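Local coordinates for protein LpxE (Aquifex aeolicus, PDB 6EBU) that probably removes the 1-phosphate of lipid A as a membrane-embedded phosphatase of the PAP2 superfamily, at residues Val8-Ala13 with Phe150-Phe155; Leu96-His101 with Gly140-Tyr145; Thr115-Leu120 with Ile131-Ala136. The protein carries 1 engineered substitution. All blocks are in the same frame, centred on the assembly; numbering follows the deposited sequence.

Interaction 1. Residues Val8-Ala13 with Phe150-Phe155; sequences VIEDFA and FPLDVF. With BOG (octyl beta-D-glucopyranoside), chain D.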
loop_
_atom_site.group_PDB
_atom_site.type_symbol
_atom_site.label_atom_id
_atom_site.label_comp_id
_atom_site.label_asym_id
_atom_site.label_seq_id
_atom_site.Cartn_x
_atom_site.Cartn_y
_atom_site.Cartn_z
ATOM N N VAL A 8 -21.703 -1.549 -2.053
ATOM C CA VAL A 8 -20.543 -0.719 -2.356
ATOM C C VAL A 8 -20.127 -0.047 -1.053
ATOM O O VAL A 8 -20.723 0.951 -0.634
ATOM C CB VAL A 8 -20.839 0.310 -3.454
ATOM C CG1 VAL A 8 -19.641 1.224 -3.666
ATOM C CG2 VAL A 8 -21.208 -0.391 -4.752
ATOM N N ILE A 9 -19.093 -0.593 -0.403
ATOM C CA ILE A 9 -18.632 -0.048 0.873
ATOM C C ILE A 9 -17.833 1.237 0.722
ATOM O O ILE A 9 -17.508 1.871 1.735
ATOM C CB ILE A 9 -17.781 -1.081 1.635
ATOM C CG1 ILE A 9 -16.580 -1.516 0.791
ATOM C CG2 ILE A 9 -18.623 -2.289 2.032
ATOM C CD1 ILE A 9 -15.644 -2.465 1.505
ATOM N N GLU A 10 -17.507 1.644 -0.504
ATOM C CA GLU A 10 -16.704 2.837 -0.738
ATOM C C GLU A 10 -17.531 4.115 -0.810
ATOM O O GLU A 10 -16.950 5.205 -0.868
ATOM C CB GLU A 10 -15.899 2.685 -2.037
ATOM C CG GLU A 10 -15.307 1.299 -2.256
ATOM C CD GLU A 10 -13.837 1.222 -1.881
ATOM O OE1 GLU A 10 -13.075 0.522 -2.582
ATOM O OE2 GLU A 10 -13.438 1.866 -0.889
ATOM N N ASP A 11 -18.858 4.016 -0.799
ATOM C CA ASP A 11 -19.723 5.173 -1.027
ATOM C C ASP A 11 -20.239 5.699 0.311
ATOM O O ASP A 11 -21.393 5.508 0.693
ATOM C CB ASP A 11 -20.862 4.791 -1.975
ATOM C CG ASP A 11 -21.718 5.980 -2.404
ATOM O OD1 ASP A 11 -21.592 7.084 -1.834
ATOM O OD2 ASP A 11 -22.536 5.802 -3.331
ATOM N N PHE A 12 -19.341 6.360 1.039
ATOM C CA PHE A 12 -19.733 7.175 2.180
ATOM C C PHE A 12 -18.980 8.497 2.110
ATOM O O PHE A 12 -17.947 8.614 1.443
ATOM C CB PHE A 12 -19.514 6.466 3.531
ATOM C CG PHE A 12 -18.105 6.009 3.777
ATOM C CD1 PHE A 12 -17.637 4.830 3.219
ATOM C CD2 PHE A 12 -17.265 6.731 4.607
ATOM C CE1 PHE A 12 -16.348 4.398 3.461
ATOM C CE2 PHE A 12 -15.974 6.304 4.852
ATOM C CZ PHE A 12 -15.516 5.135 4.282
ATOM N N ALA A 13 -19.529 9.505 2.794
ATOM C CA ALA A 13 -19.106 10.884 2.566
ATOM C C ALA A 13 -17.628 11.076 2.881
ATOM O O ALA A 13 -16.896 11.714 2.114
ATOM C CB ALA A 13 -19.966 11.840 3.395
ATOM N N PHE A 150 -9.370 4.368 -3.040
ATOM C CA PHE A 150 -10.040 5.224 -2.077
ATOM C C PHE A 150 -9.264 5.243 -0.769
ATOM O O PHE A 150 -8.500 4.319 -0.477
ATOM C CB PHE A 150 -11.459 4.722 -1.818
ATOM C CG PHE A 150 -12.364 4.794 -3.011
ATOM C CD1 PHE A 150 -12.954 5.991 -3.380
ATOM C CD2 PHE A 150 -12.645 3.658 -3.752
ATOM C CE1 PHE A 150 -13.801 6.055 -4.474
ATOM C CE2 PHE A 150 -13.490 3.716 -4.845
ATOM C CZ PHE A 150 -14.068 4.917 -5.204
ATOM N N PRO A 151 -9.437 6.292 0.039
ATOM C CA PRO A 151 -8.800 6.308 1.367
ATOM C C PRO A 151 -9.137 5.103 2.228
ATOM O O PRO A 151 -8.312 4.696 3.055
ATOM C CB PRO A 151 -9.331 7.609 1.982
ATOM C CG PRO A 151 -9.551 8.494 0.804
ATOM C CD PRO A 151 -10.029 7.597 -0.305
ATOM N N LEU A 152 -10.328 4.522 2.068
ATOM C CA LEU A 152 -10.663 3.312 2.812
ATOM C C LEU A 152 -9.733 2.162 2.440
ATOM O O LEU A 152 -9.318 1.383 3.306
ATOM C CB LEU A 152 -12.119 2.925 2.555
ATOM C CG LEU A 152 -12.553 1.544 3.054
ATOM C CD1 LEU A 152 -12.482 1.476 4.573
ATOM C CD2 LEU A 152 -13.949 1.196 2.559
ATOM N N ASP A 153 -9.389 2.048 1.154
ATOM C CA ASP A 153 -8.535 0.953 0.703
ATOM C C ASP A 153 -7.126 1.074 1.267
ATOM O O ASP A 153 -6.521 0.068 1.658
ATOM C CB ASP A 153 -8.486 0.917 -0.824
ATOM C CG ASP A 153 -9.853 1.026 -1.457
ATOM O OD1 ASP A 153 -10.827 0.511 -0.867
ATOM O OD2 ASP A 153 -9.953 1.624 -2.550
ATOM N N VAL A 154 -6.581 2.291 1.309
ATOM C CA VAL A 154 -5.208 2.443 1.774
ATOM C C VAL A 154 -5.140 2.409 3.297
ATOM O O VAL A 154 -4.124 1.993 3.864
ATOM C CB VAL A 154 -4.578 3.725 1.201
ATOM C CG1 VAL A 154 -4.833 3.814 -0.297
ATOM C CG2 VAL A 154 -5.104 4.956 1.913
ATOM N N PHE A 155 -6.207 2.823 3.985
ATOM C CA PHE A 155 -6.210 2.740 5.441
ATOM C C PHE A 155 -6.274 1.291 5.901
ATOM O O PHE A 155 -5.516 0.874 6.784
ATOM C CB PHE A 155 -7.378 3.540 6.016
ATOM C CG PHE A 155 -7.469 3.480 7.514
ATOM C CD1 PHE A 155 -6.602 4.220 8.305
ATOM C CD2 PHE A 155 -8.414 2.678 8.134
ATOM C CE1 PHE A 155 -6.680 4.164 9.686
ATOM C CE2 PHE A 155 -8.496 2.616 9.513
ATOM C CZ PHE A 155 -7.628 3.361 10.291
HETATM O O1 BOG D . -3.234 3.644 9.521
HETATM C "C1'" BOG D . -2.329 4.519 8.848
HETATM C "C2'" BOG D . -2.801 4.726 7.391
HETATM C "C3'" BOG D . -1.716 5.505 6.582
HETATM C "C4'" BOG D . -2.154 5.590 5.094
HETATM C "C5'" BOG D . -1.484 6.804 4.421
HETATM C "C6'" BOG D . -2.385 7.328 3.284
HETATM C "C7'" BOG D . -2.636 8.821 3.483
HETATM C "C8'" BOG D . -3.227 9.417 2.205
#

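Interaction 2. Residues Leu96-His101 with Gly140-Tyr145; sequences LLFPLH and GYERIY. With BOG (octyl beta-D-glucopyranoside), chain F; BOG (octyl beta-D-glucopyranoside), chain E; BOG (octyl beta-D-glucopyranoside), chain D; SO4 (sulfate ion), chain B.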
loop_
_atom_site.group_PDB
_atom_site.type_symbol
_atom_site.label_atom_id
_atom_site.label_comp_id
_atom_site.label_asym_id
_atom_site.label_seq_id
_atom_site.Cartn_x
_atom_site.Cartn_y
_atom_site.Cartn_z
ATOM N N LEU A 96 -6.546 10.035 -13.342
ATOM C CA LEU A 96 -5.998 8.686 -13.344
ATOM C C LEU A 96 -4.564 8.701 -13.852
ATOM O O LEU A 96 -4.285 9.262 -14.916
ATOM C CB LEU A 96 -6.840 7.761 -14.225
ATOM C CG LEU A 96 -7.781 6.765 -13.552
ATOM C CD1 LEU A 96 -8.251 5.738 -14.570
ATOM C CD2 LEU A 96 -7.095 6.087 -12.385
ATOM N N LEU A 97 -3.666 8.068 -13.100
ATOM C CA LEU A 97 -2.302 7.842 -13.562
ATOM C C LEU A 97 -2.080 6.432 -14.087
ATOM O O LEU A 97 -1.196 6.228 -14.925
ATOM C CB LEU A 97 -1.302 8.127 -12.437
ATOM C CG LEU A 97 -1.065 9.602 -12.107
ATOM C CD1 LEU A 97 -0.252 9.740 -10.835
ATOM C CD2 LEU A 97 -0.374 10.306 -13.263
ATOM N N PHE A 98 -2.858 5.456 -13.618
ATOM C CA PHE A 98 -2.755 4.076 -14.066
ATOM C C PHE A 98 -4.138 3.551 -14.425
ATOM O O PHE A 98 -5.115 3.845 -13.726
ATOM C CB PHE A 98 -2.128 3.178 -12.987
ATOM C CG PHE A 98 -0.925 3.779 -12.313
ATOM C CD1 PHE A 98 0.210 4.100 -13.040
ATOM C CD2 PHE A 98 -0.927 4.016 -10.947
ATOM C CE1 PHE A 98 1.318 4.651 -12.418
ATOM C CE2 PHE A 98 0.178 4.567 -10.320
ATOM C CZ PHE A 98 1.301 4.884 -11.057
ATOM N N PRO A 99 -4.256 2.773 -15.506
ATOM C CA PRO A 99 -5.576 2.262 -15.946
ATOM C C PRO A 99 -6.043 1.061 -15.129
ATOM O O PRO A 99 -6.042 -0.091 -15.575
ATOM C CB PRO A 99 -5.322 1.908 -17.419
ATOM C CG PRO A 99 -3.929 2.403 -17.747
ATOM C CD PRO A 99 -3.194 2.421 -16.456
ATOM N N LEU A 100 -6.460 1.325 -13.894
ATOM C CA LEU A 100 -6.992 0.302 -13.005
ATOM C C LEU A 100 -8.447 0.623 -12.691
ATOM O O LEU A 100 -8.809 1.794 -12.526
ATOM C CB LEU A 100 -6.174 0.215 -11.716
ATOM C CG LEU A 100 -4.686 -0.090 -11.902
ATOM C CD1 LEU A 100 -3.979 -0.154 -10.559
ATOM C CD2 LEU A 100 -4.502 -1.385 -12.678
ATOM N N HIS A 101 -9.281 -0.416 -12.601
ATOM C CA HIS A 101 -10.722 -0.196 -12.530
ATOM C C HIS A 101 -11.435 -1.011 -11.451
ATOM O O HIS A 101 -12.467 -0.571 -10.936
ATOM C CB HIS A 101 -11.357 -0.489 -13.894
ATOM C CG HIS A 101 -10.964 0.481 -14.967
ATOM N ND1 HIS A 101 -11.541 1.726 -15.093
ATOM C CD2 HIS A 101 -10.054 0.386 -15.966
ATOM C CE1 HIS A 101 -11.003 2.357 -16.122
ATOM N NE2 HIS A 101 -10.097 1.566 -16.668
ATOM N N GLY A 140 0.832 4.662 0.112
ATOM C CA GLY A 140 -0.591 4.839 0.352
ATOM C C GLY A 140 -1.125 6.125 -0.249
ATOM O O GLY A 140 -2.193 6.137 -0.866
ATOM N N TYR A 141 -0.382 7.224 -0.087
ATOM C CA TYR A 141 -0.786 8.480 -0.709
ATOM C C TYR A 141 -0.725 8.385 -2.228
ATOM O O TYR A 141 -1.562 8.968 -2.929
ATOM C CB TYR A 141 0.095 9.626 -0.205
ATOM C CG TYR A 141 -0.453 11.007 -0.503
ATOM C CD1 TYR A 141 -0.352 11.558 -1.775
ATOM C CD2 TYR A 141 -1.071 11.761 0.488
ATOM C CE1 TYR A 141 -0.852 12.813 -2.054
ATOM C CE2 TYR A 141 -1.574 13.022 0.218
ATOM C CZ TYR A 141 -1.459 13.543 -1.055
ATOM O OH TYR A 141 -1.955 14.795 -1.335
ATOM N N GLU A 142 0.256 7.649 -2.755
ATOM C CA GLU A 142 0.400 7.538 -4.203
ATOM C C GLU A 142 -0.806 6.850 -4.833
ATOM O O GLU A 142 -1.262 7.247 -5.911
ATOM C CB GLU A 142 1.690 6.790 -4.541
ATOM C CG GLU A 142 1.832 6.398 -5.996
ATOM C CD GLU A 142 1.676 4.907 -6.200
ATOM O OE1 GLU A 142 0.773 4.497 -6.957
ATOM O OE2 GLU A 142 2.452 4.145 -5.589
ATOM N N ARG A 143 -1.345 5.823 -4.169
ATOM C CA ARG A 143 -2.491 5.108 -4.726
ATOM C C ARG A 143 -3.698 6.028 -4.871
ATOM O O ARG A 143 -4.428 5.954 -5.866
ATOM C CB ARG A 143 -2.838 3.900 -3.852
ATOM C CG ARG A 143 -1.686 2.929 -3.624
ATOM C CD ARG A 143 -0.949 2.631 -4.916
ATOM N NE ARG A 143 -1.581 1.556 -5.674
ATOM C CZ ARG A 143 -1.410 1.358 -6.975
ATOM N NH1 ARG A 143 -0.626 2.167 -7.673
ATOM N NH2 ARG A 143 -2.026 0.350 -7.580
ATOM N N ILE A 144 -3.923 6.904 -3.892
ATOM C CA ILE A 144 -5.041 7.838 -3.976
ATOM C C ILE A 144 -4.754 8.919 -5.009
ATOM O O ILE A 144 -5.625 9.279 -5.807
ATOM C CB ILE A 144 -5.340 8.440 -2.592
ATOM C CG1 ILE A 144 -5.419 7.337 -1.537
ATOM C CG2 ILE A 144 -6.637 9.241 -2.624
ATOM C CD1 ILE A 144 -5.590 7.856 -0.136
ATOM N N TYR A 145 -3.527 9.450 -5.014
ATOM C CA TYR A 145 -3.170 10.472 -5.991
ATOM C C TYR A 145 -3.283 9.946 -7.415
ATOM O O TYR A 145 -3.664 10.695 -8.325
ATOM C CB TYR A 145 -1.753 10.988 -5.726
ATOM C CG TYR A 145 -1.355 12.126 -6.637
ATOM C CD1 TYR A 145 -1.622 13.445 -6.291
ATOM C CD2 TYR A 145 -0.727 11.882 -7.852
ATOM C CE1 TYR A 145 -1.268 14.489 -7.127
ATOM C CE2 TYR A 145 -0.371 12.915 -8.692
ATOM C CZ TYR A 145 -0.645 14.218 -8.327
ATOM O OH TYR A 145 -0.296 15.253 -9.166
HETATM O O1 BOG F . -1.001 -4.161 -8.908
HETATM C "C1'" BOG F . 0.152 -3.606 -8.277
HETATM C "C2'" BOG F . 1.060 -2.961 -9.348
HETATM C "C3'" BOG F . 1.870 -1.788 -8.713
HETATM C "C4'" BOG F . 1.733 -0.512 -9.589
HETATM C "C5'" BOG F . 0.272 -0.355 -10.067
HETATM C "C6'" BOG F . 0.207 0.672 -11.216
HETATM C "C7'" BOG F . 0.635 0.020 -12.528
HETATM C "C8'" BOG F . -0.395 -1.037 -12.935
HETATM O O1 BOG E . -5.735 -6.461 -7.759
HETATM C "C1'" BOG E . -5.520 -6.193 -9.142
HETATM C "C2'" BOG E . -6.593 -5.201 -9.635
HETATM C "C3'" BOG E . -6.826 -5.406 -11.163
HETATM C "C4'" BOG E . -7.829 -4.339 -11.679
HETATM C "C5'" BOG E . -8.165 -4.630 -13.155
HETATM C "C6'" BOG E . -8.917 -3.427 -13.755
HETATM C "C7'" BOG E . -9.281 -3.727 -15.206
HETATM C "C8'" BOG E . -8.579 -2.728 -16.127
HETATM O O1 BOG D . -3.234 3.644 9.521
HETATM C "C1'" BOG D . -2.329 4.519 8.848
HETATM C "C2'" BOG D . -2.801 4.726 7.391
HETATM C "C3'" BOG D . -1.716 5.505 6.582
HETATM C "C4'" BOG D . -2.154 5.590 5.094
HETATM C "C5'" BOG D . -1.484 6.804 4.421
HETATM C "C6'" BOG D . -2.385 7.328 3.284
HETATM C "C7'" BOG D . -2.636 8.821 3.483
HETATM C "C8'" BOG D . -3.227 9.417 2.205
HETATM S S SO4 B . -3.379 -2.655 -5.711
HETATM O O1 SO4 B . -2.813 -1.386 -5.259
HETATM O O2 SO4 B . -3.852 -2.519 -7.083
HETATM O O3 SO4 B . -4.496 -3.010 -4.840
HETATM O O4 SO4 B . -2.358 -3.697 -5.647
#

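Interaction 3. Residues Thr115-Leu120 with Ile131-Ala136; sequences TIATVL and ILFLYA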
loop_
_atom_site.group_PDB
_atom_site.type_symbol
_atom_site.label_atom_id
_atom_site.label_comp_id
_atom_site.label_asym_id
_atom_site.label_seq_id
_atom_site.Cartn_x
_atom_site.Cartn_y
_atom_site.Cartn_z
ATOM N N THR A 115 3.790 -3.668 5.375
ATOM C CA THR A 115 4.387 -4.919 5.833
ATOM C C THR A 115 5.906 -4.820 5.839
ATOM O O THR A 115 6.566 -5.236 6.799
ATOM C CB THR A 115 3.937 -6.076 4.942
ATOM O OG1 THR A 115 2.507 -6.133 4.906
ATOM C CG2 THR A 115 4.475 -7.379 5.467
ATOM N N ILE A 116 6.476 -4.278 4.763
ATOM C CA ILE A 116 7.918 -4.067 4.701
ATOM C C ILE A 116 8.365 -3.138 5.823
ATOM O O ILE A 116 9.318 -3.431 6.555
ATOM C CB ILE A 116 8.312 -3.515 3.318
ATOM C CG1 ILE A 116 8.055 -4.564 2.235
ATOM C CG2 ILE A 116 9.763 -3.051 3.313
ATOM C CD1 ILE A 116 8.169 -4.031 0.821
ATOM N N ALA A 117 7.669 -2.010 5.985
ATOM C CA ALA A 117 8.080 -1.029 6.984
ATOM C C ALA A 117 7.939 -1.577 8.400
ATOM O O ALA A 117 8.764 -1.274 9.268
ATOM C CB ALA A 117 7.273 0.259 6.821
ATOM N N THR A 118 6.906 -2.380 8.658
ATOM C CA THR A 118 6.705 -2.911 10.004
ATOM C C THR A 118 7.793 -3.917 10.369
ATOM O O THR A 118 8.377 -3.846 11.457
ATOM C CB THR A 118 5.318 -3.550 10.116
ATOM O OG1 THR A 118 4.310 -2.542 9.962
ATOM C CG2 THR A 118 5.141 -4.231 11.462
ATOM N N VAL A 119 8.093 -4.852 9.464
ATOM C CA VAL A 119 9.056 -5.905 9.773
ATOM C C VAL A 119 10.477 -5.349 9.801
ATOM O O VAL A 119 11.294 -5.740 10.643
ATOM C CB VAL A 119 8.920 -7.062 8.767
ATOM C CG1 VAL A 119 10.022 -8.095 8.975
ATOM C CG2 VAL A 119 7.546 -7.707 8.887
ATOM N N LEU A 120 10.796 -4.426 8.893
ATOM C CA LEU A 120 12.166 -3.938 8.805
ATOM C C LEU A 120 12.475 -2.835 9.811
ATOM O O LEU A 120 13.653 -2.591 10.088
ATOM C CB LEU A 120 12.464 -3.451 7.385
ATOM C CG LEU A 120 12.415 -4.524 6.292
ATOM C CD1 LEU A 120 13.132 -4.054 5.037
ATOM C CD2 LEU A 120 13.003 -5.842 6.789
ATOM N N ILE A 131 12.285 6.536 7.884
ATOM C CA ILE A 131 12.467 6.352 6.445
ATOM C C ILE A 131 11.483 5.316 5.913
ATOM O O ILE A 131 10.816 5.529 4.893
ATOM C CB ILE A 131 13.924 5.955 6.141
ATOM C CG1 ILE A 131 14.858 7.153 6.321
ATOM C CG2 ILE A 131 14.047 5.366 4.742
ATOM C CD1 ILE A 131 16.327 6.783 6.353
ATOM N N LEU A 132 11.378 4.179 6.600
ATOM C CA LEU A 132 10.525 3.096 6.121
ATOM C C LEU A 132 9.050 3.472 6.186
ATOM O O LEU A 132 8.285 3.163 5.265
ATOM C CB LEU A 132 10.792 1.834 6.933
ATOM C CG LEU A 132 12.145 1.182 6.658
ATOM C CD1 LEU A 132 12.434 0.106 7.688
ATOM C CD2 LEU A 132 12.167 0.607 5.250
ATOM N N PHE A 133 8.628 4.139 7.260
ATOM C CA PHE A 133 7.217 4.471 7.397
ATOM C C PHE A 133 6.821 5.705 6.599
ATOM O O PHE A 133 5.637 5.861 6.283
ATOM C CB PHE A 133 6.858 4.638 8.873
ATOM C CG PHE A 133 6.523 3.340 9.545
ATOM C CD1 PHE A 133 5.261 2.784 9.410
ATOM C CD2 PHE A 133 7.477 2.656 10.276
ATOM C CE1 PHE A 133 4.949 1.581 10.010
ATOM C CE2 PHE A 133 7.172 1.451 10.880
ATOM C CZ PHE A 133 5.907 0.912 10.745
ATOM N N LEU A 134 7.773 6.575 6.255
ATOM C CA LEU A 134 7.486 7.597 5.253
ATOM C C LEU A 134 7.306 6.966 3.879
ATOM O O LEU A 134 6.439 7.384 3.102
ATOM C CB LEU A 134 8.598 8.643 5.214
ATOM C CG LEU A 134 8.355 9.757 4.192
ATOM C CD1 LEU A 134 7.266 10.706 4.680
ATOM C CD2 LEU A 134 9.637 10.509 3.872
ATOM N N TYR A 135 8.122 5.958 3.563
ATOM C CA TYR A 135 7.961 5.238 2.305
ATOM C C TYR A 135 6.589 4.577 2.233
ATOM O O TYR A 135 5.886 4.688 1.222
ATOM C CB TYR A 135 9.081 4.205 2.156
ATOM C CG TYR A 135 8.670 2.935 1.450
ATOM C CD1 TYR A 135 8.575 2.888 0.068
ATOM C CD2 TYR A 135 8.381 1.780 2.168
ATOM C CE1 TYR A 135 8.200 1.728 -0.583
ATOM C CE2 TYR A 135 8.004 0.618 1.527
ATOM C CZ TYR A 135 7.915 0.597 0.151
ATOM O OH TYR A 135 7.537 -0.561 -0.491
ATOM N N ALA A 136 6.183 3.902 3.311
ATOM C CA ALA A 136 4.866 3.273 3.342
ATOM C C ALA A 136 3.754 4.304 3.207
ATOM O O ALA A 136 2.758 4.067 2.514
ATOM C CB ALA A 136 4.696 2.471 4.633
#

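Interaction 1. Residues Val8-Ala13 with Phe150-Phe155
Glu10 lies over the Phe150 ring, its CB above one face toward the rim, in a CH-pi contact 4.0 Å from the ring centroid. Beyond CG the chain bends at chi2 (-100°), which carries the carboxylate past the rim of the ring, near CD2; Glu10 CD comes within 3.3 Å of Phe150 CD2, and the two planes stand 49° apart. The same carboxylate meets Leu152, with Glu10 OE2 3.5 Å from Leu152 CD2. A long chain suits this place, since its CB covers part of an aromatic face while its end reaches a polar site. That end faces another carboxylate: Glu10 OE1 is 2.8 Å from Asp153 OD1, an approach of two acceptors with no hydrogen bond between them. The first torsion of Leu152, with CG opposite the backbone N, sets CD2 against the loop, where it touches the Phe12 ring edge at CE1 (4.1 Å) and Ile9 CD1 (4.2 Å).

Arg143, His149 and Asp153 have the spacing of the third PAP2 signature, whose aspartate characteristically pairs with the histidine; here Asp153 OD2 takes a weak hydrogen bond from His149 ND1. Asp153 is also the N3 residue of helix 151-170, and its OD2 accepts the N-H of the N-cap residue Phe150 at 2.8 Å, nearly straight (167°) but from above the carboxylate plane, as in one half of a capping box. Ser104 OG hydrogen-bonds both Asp153 OD2 and Glu10 OE1, linking the facing acids. Farther out, Asn15 of helix 13-24 ties the two backbones, its ND2 bonded to Glu10 O and its OD1 to Leu152 N.

Interaction 2. Residues Leu96-His101 with Gly140-Tyr145
Phe98 overlaps the Glu142-Arg143 ion pair with one corner of its ring. Glu142 OE1 lies at the ring edge, 3.4 Å from Phe98 CE2, so an aromatic C-H faces the acid oxygen; the carboxylate plane stands 86° from the ring. Arg143 NH1 sits 3.7 Å from the same CE2, the guanidinium tilted 31° to the ring. Phe98 is itself sandwiched: Leu97 CB covers one face and the alkyl chain of an octyl glucoside the other.

Arg143 folds at chi2 and chi3 (the latter -85°), bringing its guanidinium back to the loop, where NH2 passes 3.6 Å from Leu100 CD1. NH1 donates to the syn lone pair of Glu142 OE1 at 2.8 Å, in the guanidinium plane, while NE and NH2 share O1 of a sulfate. Replacing Arg143 by a methionine would probably leave Glu142 without its counter-charge and the sulfate without one of its cationic partners. Lys79, Arg86, His149 and Gly108 also bind this sulfate, consistent with a PAP2 phosphate pocket.

Leu97 CD1 meets the edge of the Tyr145 ring, 3.7 Å from Tyr145 CD2. The Tyr145 hydroxyl is bound by Asp31 and His27 N, so helix 126-145 is joined here to helix 28-37, on which Leu97 also rests at Thr35, while Ile144 packs against helix 13-24.

Interaction 3. Residues Thr115-Leu120 with Ile131-Ala136
Ala117 sits in the middle of the interface, its methyl pointing toward the other helix, where it meets Leu132, Phe133 and Ala136. Ala117 CB is 3.4 Å from Leu132 O and 4.0 Å from Ala136 CB. Small residues suit both places, because they let the backbones draw close: the CA atoms of Ala117 and Leu132 are 4.9 Å apart. The Phe133 ring reaches across and lies over this methyl, whose carbon stands 4.0 Å from the centroid and only 2° off the ring normal, a well-centred CH-pi contact. Farther along the ring, Phe133 CE2 lies 3.5 Å from Ala117 O.

Segments 115-120 and 131-136 belong to an antiparallel helical hairpin, helices 108-121 and 126-145 being joined by a short connection; their local axes pass 8.5 Å apart at 167°. Leu132, with CG anti to its carbonyl carbon (chi1 -71°), sends CD1 across to Leu120 CB at 3.6 Å, while its CB rests against the Ala117 methyl.

Around these residues, Phe133 CZ approaches Thr118 OG1, a hydroxyl already bonded to Phe114 O of its own helix. Ile116 crosses Tyr135 at about a right angle near the phenol oxygen, which is hydrogen-bonded to Leu40 O. Beyond, Ile116 and Leu120 both touch Leu49 of helix 46-56.

Overall arrangement
Interaction 2 is the buried one, whereas interactions 1 and 3 are partly buried and lie on opposite sides of the chain's centre, about 23 Å apart between centres. Interactions 2 and 3 both use helix 126-145, one near its end and the other nearer its start. Interaction 1 uses the next helix, 151-170, and touches interaction 2 where Val154 packs on Gly140 and Arg143. Along the chain, interaction 3 is nested within interaction 2, and that within interaction 1. Polar chemistry gathers at the first two, whose Arg143 and Asp153 fit the spacing of one PAP2 signature; interaction 3, between two helices of the bundle, relies on small and apolar side chains.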